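Local coordinates for periplasmic oligopeptide-binding protein (Burkholderia pseudomallei, PDB 3ZS6) that binds oligopeptides in the periplasm and probably delivers them to an ABC transporter for uptake, at residues E14-S25 against E386-H395. Residues are numbered along the deposited sequence; the frame is centred on the assembly and turned at random. Where two conformers were deposited one is given.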
loop_
_atom_site.group_PDB
_atom_site.type_symbol
_atom_site.label_atom_id
_atom_site.label_comp_id
_atom_site.label_asym_id
_atom_site.label_seq_id
_atom_site.Cartn_x
_atom_site.Cartn_y
_atom_site.Cartn_z
ATOM N N GLU A 14 -0.555 13.675 -5.980
ATOM C CA GLU A 14 0.637 14.267 -5.367
ATOM C C GLU A 14 1.076 13.411 -4.184
ATOM O O GLU A 14 0.248 13.024 -3.350
ATOM C CB GLU A 14 0.347 15.694 -4.896
ATOM C CG GLU A 14 1.449 16.327 -4.025
ATOM C CD GLU A 14 2.740 16.597 -4.793
ATOM O OE1 GLU A 14 2.740 16.508 -6.045
ATOM O OE2 GLU A 14 3.760 16.892 -4.139
ATOM N N VAL A 15 2.372 13.115 -4.117
ATOM C CA VAL A 15 2.927 12.269 -3.054
ATOM C C VAL A 15 2.779 12.951 -1.695
ATOM O O VAL A 15 2.929 14.172 -1.599
ATOM C CB VAL A 15 4.427 11.950 -3.321
ATOM C CG1 VAL A 15 5.310 13.202 -3.102
ATOM C CG2 VAL A 15 4.894 10.784 -2.456
ATOM N N GLU A 16 2.494 12.173 -0.649
ATOM C CA GLU A 16 2.225 12.745 0.672
ATOM C C GLU A 16 3.505 13.230 1.361
ATOM O O GLU A 16 3.477 14.169 2.152
ATOM C CB GLU A 16 1.473 11.751 1.577
ATOM C CG GLU A 16 2.274 10.498 1.973
ATOM C CD GLU A 16 2.277 9.419 0.896
ATOM O OE1 GLU A 16 1.712 9.656 -0.195
ATOM O OE2 GLU A 16 2.834 8.324 1.147
ATOM N N SER A 17 4.624 12.588 1.054
ATOM C CA SER A 17 5.881 12.919 1.709
ATOM C C SER A 17 7.000 12.178 1.003
ATOM O O SER A 17 6.752 11.178 0.333
ATOM C CB SER A 17 5.824 12.500 3.184
ATOM O OG SER A 17 7.060 12.683 3.854
ATOM N N LEU A 18 8.225 12.677 1.136
ATOM C CA LEU A 18 9.396 11.949 0.667
ATOM C C LEU A 18 10.304 11.593 1.838
ATOM O O LEU A 18 11.429 11.129 1.645
ATOM C CB LEU A 18 10.160 12.753 -0.382
ATOM C CG LEU A 18 9.444 12.930 -1.728
ATOM C CD1 LEU A 18 10.306 13.730 -2.692
ATOM C CD2 LEU A 18 9.085 11.579 -2.332
ATOM N N ASP A 19 9.802 11.820 3.052
ATOM C CA ASP A 19 10.466 11.380 4.277
ATOM C C ASP A 19 10.037 9.938 4.550
ATOM O O ASP A 19 8.849 9.671 4.760
ATOM C CB ASP A 19 10.047 12.295 5.444
ATOM C CG ASP A 19 10.786 11.990 6.743
ATOM O OD1 ASP A 19 11.249 10.836 6.935
ATOM O OD2 ASP A 19 10.899 12.914 7.581
ATOM N N PRO A 20 10.995 8.997 4.535
ATOM C CA PRO A 20 10.651 7.585 4.746
ATOM C C PRO A 20 9.737 7.364 5.947
ATOM O O PRO A 20 8.898 6.467 5.904
ATOM C CB PRO A 20 12.015 6.927 4.976
ATOM C CG PRO A 20 12.936 7.745 4.119
ATOM C CD PRO A 20 12.424 9.172 4.228
ATOM N N ALA A 21 9.880 8.170 6.991
ATOM C CA ALA A 21 9.064 7.997 8.189
ATOM C C ALA A 21 7.600 8.401 7.998
ATOM O O ALA A 21 6.742 8.051 8.811
ATOM C CB ALA A 21 9.667 8.760 9.365
ATOM N N HIS A 22 7.313 9.142 6.934
ATOM C CA HIS A 22 5.949 9.605 6.710
ATOM C C HIS A 22 5.343 9.094 5.400
ATOM O O HIS A 22 4.258 9.518 4.999
ATOM C CB HIS A 22 5.898 11.129 6.807
ATOM C CG HIS A 22 6.339 11.645 8.141
ATOM N ND1 HIS A 22 5.607 11.443 9.291
ATOM C CD2 HIS A 22 7.455 12.314 8.517
ATOM C CE1 HIS A 22 6.241 11.987 10.315
ATOM N NE2 HIS A 22 7.366 12.520 9.874
ATOM N N ILE A 23 6.046 8.176 4.744
ATOM C CA ILE A 23 5.554 7.582 3.501
ATOM C C ILE A 23 4.507 6.498 3.797
ATOM O O ILE A 23 4.753 5.581 4.581
ATOM C CB ILE A 23 6.720 7.003 2.665
ATOM C CG1 ILE A 23 7.557 8.152 2.089
ATOM C CG2 ILE A 23 6.183 6.076 1.549
ATOM C CD1 ILE A 23 8.801 7.715 1.290
ATOM N N GLU A 24 3.336 6.615 3.182
ATOM C CA GLU A 24 2.237 5.689 3.449
ATOM C C GLU A 24 1.690 5.018 2.195
ATOM O O GLU A 24 1.061 3.961 2.282
ATOM C CB GLU A 24 1.040 6.423 4.070
ATOM C CG GLU A 24 1.237 7.038 5.420
ATOM C CD GLU A 24 -0.051 7.671 5.914
ATOM O OE1 GLU A 24 -1.032 6.925 6.147
ATOM O OE2 GLU A 24 -0.079 8.908 6.059
ATOM N N SER A 25 1.854 5.668 1.046
ATOM C CA SER A 25 1.096 5.277 -0.151
ATOM C C SER A 25 1.908 4.528 -1.198
ATOM O O SER A 25 3.144 4.520 -1.166
ATOM C CB SER A 25 0.486 6.518 -0.814
ATOM O OG SER A 25 1.492 7.264 -1.482
ATOM N N GLU A 386 -8.791 15.719 -2.719
ATOM C CA GLU A 386 -7.436 15.299 -3.048
ATOM C C GLU A 386 -7.048 14.082 -2.199
ATOM O O GLU A 386 -7.450 13.965 -1.035
ATOM C CB GLU A 386 -6.442 16.443 -2.803
ATOM C CG GLU A 386 -4.998 16.036 -3.010
ATOM C CD GLU A 386 -4.026 17.195 -2.845
ATOM O OE1 GLU A 386 -4.437 18.252 -2.316
ATOM O OE2 GLU A 386 -2.851 17.045 -3.256
ATOM N N PHE A 387 -6.259 13.182 -2.777
ATOM C CA PHE A 387 -5.886 11.946 -2.081
ATOM C C PHE A 387 -5.207 12.167 -0.726
ATOM O O PHE A 387 -5.507 11.461 0.235
ATOM C CB PHE A 387 -5.006 11.061 -2.970
ATOM C CG PHE A 387 -4.681 9.727 -2.358
ATOM C CD1 PHE A 387 -5.690 8.809 -2.078
ATOM C CD2 PHE A 387 -3.368 9.387 -2.061
ATOM C CE1 PHE A 387 -5.392 7.566 -1.513
ATOM C CE2 PHE A 387 -3.061 8.153 -1.494
ATOM C CZ PHE A 387 -4.073 7.242 -1.219
ATOM N N LYS A 388 -4.287 13.130 -0.650
ATOM C CA LYS A 388 -3.594 13.430 0.608
ATOM C C LYS A 388 -4.579 13.811 1.700
ATOM O O LYS A 388 -4.404 13.452 2.862
ATOM C CB LYS A 388 -2.598 14.583 0.428
ATOM C CG LYS A 388 -1.230 14.162 -0.071
ATOM C CD LYS A 388 -0.484 15.345 -0.680
ATOM C CE LYS A 388 -0.443 16.533 0.268
ATOM N NZ LYS A 388 0.267 17.701 -0.342
ATOM N N VAL A 389 -5.596 14.576 1.317
ATOM C CA VAL A 389 -6.635 14.995 2.245
ATOM C C VAL A 389 -7.481 13.793 2.662
ATOM O O VAL A 389 -7.808 13.622 3.836
ATOM C CB VAL A 389 -7.528 16.087 1.619
ATOM C CG1 VAL A 389 -8.826 16.274 2.424
ATOM C CG2 VAL A 389 -6.753 17.396 1.513
ATOM N N LEU A 390 -7.833 12.961 1.691
ATOM C CA LEU A 390 -8.612 11.764 1.984
ATOM C C LEU A 390 -7.880 10.917 3.016
ATOM O O LEU A 390 -8.483 10.471 3.988
ATOM C CB LEU A 390 -8.852 10.947 0.713
ATOM C CG LEU A 390 -9.694 9.678 0.920
ATOM C CD1 LEU A 390 -11.056 10.048 1.505
ATOM C CD2 LEU A 390 -9.848 8.918 -0.390
ATOM N N MET A 391 -6.581 10.694 2.804
ATOM C CA MET A 391 -5.802 9.889 3.740
ATOM C C MET A 391 -5.889 10.443 5.159
ATOM O O MET A 391 -6.116 9.685 6.106
ATOM C CB MET A 391 -4.337 9.759 3.308
ATOM C CG MET A 391 -4.044 8.518 2.467
ATOM S SD MET A 391 -2.280 8.192 2.208
ATOM C CE MET A 391 -1.680 9.839 1.845
ATOM N N LYS A 392 -5.717 11.755 5.303
ATOM C CA LYS A 392 -5.796 12.397 6.610
ATOM C C LYS A 392 -7.192 12.263 7.203
ATOM O O LYS A 392 -7.352 11.960 8.386
ATOM C CB LYS A 392 -5.402 13.874 6.512
ATOM C CG LYS A 392 -3.943 14.092 6.153
ATOM C CD LYS A 392 -3.592 15.574 6.079
ATOM C CE LYS A 392 -2.134 15.783 5.686
ATOM N NZ LYS A 392 -1.766 17.226 5.664
ATOM N N GLN A 393 -8.211 12.491 6.380
ATOM C CA GLN A 393 -9.580 12.386 6.877
ATOM C C GLN A 393 -9.907 10.988 7.404
ATOM O O GLN A 393 -10.579 10.853 8.423
ATOM C CB GLN A 393 -10.586 12.817 5.809
ATOM C CG GLN A 393 -10.659 14.330 5.633
ATOM C CD GLN A 393 -11.630 14.738 4.540
ATOM O OE1 GLN A 393 -11.987 13.935 3.681
ATOM N NE2 GLN A 393 -12.067 15.992 4.574
ATOM N N ARG A 394 -9.433 9.952 6.715
ATOM C CA ARG A 394 -9.658 8.582 7.174
ATOM C C ARG A 394 -8.958 8.327 8.522
ATOM O O ARG A 394 -9.553 7.756 9.441
ATOM C CB ARG A 394 -9.234 7.560 6.103
ATOM C CG ARG A 394 -10.098 7.603 4.839
ATOM C CD ARG A 394 -9.697 6.560 3.789
ATOM N NE ARG A 394 -8.247 6.435 3.614
ATOM C CZ ARG A 394 -7.633 6.114 2.473
ATOM N NH1 ARG A 394 -8.337 5.917 1.358
ATOM N NH2 ARG A 394 -6.299 5.995 2.447
ATOM N N HIS A 395 -7.701 8.757 8.645
ATOM C CA HIS A 395 -6.989 8.632 9.921
ATOM C C HIS A 395 -7.759 9.307 11.056
ATOM O O HIS A 395 -7.803 8.796 12.177
ATOM C CB HIS A 395 -5.570 9.230 9.839
ATOM C CG HIS A 395 -4.554 8.309 9.236
ATOM N ND1 HIS A 395 -4.205 7.107 9.813
ATOM C CD2 HIS A 395 -3.801 8.420 8.112
ATOM C CE1 HIS A 395 -3.290 6.511 9.066
ATOM N NE2 HIS A 395 -3.027 7.287 8.029
HETATM O O HOH W 1 -2.546 13.867 -3.045
HETATM O O HOH W 2 -3.127 15.117 -6.029
HETATM O O HOH W 3 3.298 17.315 -1.321
#
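Helix 387-395 faces the loop 14-25, and the backbones come nearest at Glu-16 and Lys-388, whose CA atoms are 5.9 Å apart. The aliphatic part of Lys-388 lies alongside Glu-14, its CD 3.6 Å from Glu-14 O. A water joins Lys-388 NZ to Glu-14 OE2 and Val-15 O, while another accepts from Lys-388 N, within bonding distance of Glu-14 O and Glu-386 OE2. The Glu-14 carboxylate is also held by Asn-189 N and Trp-186 NE1.

One turn on, Met-391, in one of its two conformers, crosses Glu-16 at about a right angle, CE 3.7 Å from Glu-16 CB. Bent at chi2 (-81°), Glu-16 folds back into its loop: OE2 accepts from the backbone N of Glu-24 and Ser-25, and OE1 takes Ser-25 OG on its syn side. His-395 NE2 donates to Glu-24 OE1 (2.8 Å, N-H...O angle 170°), the oxygen nearly in the imidazole plane; Gln-426 NE2 also bonds this oxygen.

The contact lines the peptide site: Glu-24 hydrogen-bonds the bound peptide's backbone, and Ser-25, Phe-387 and, in that conformer, Met-391 pack on it. On the loop side, Ser-25 caps helix 26-35 and Val-15 leans on strand 181-187, whereas Phe-387 and Leu-390 back onto strand 350-356.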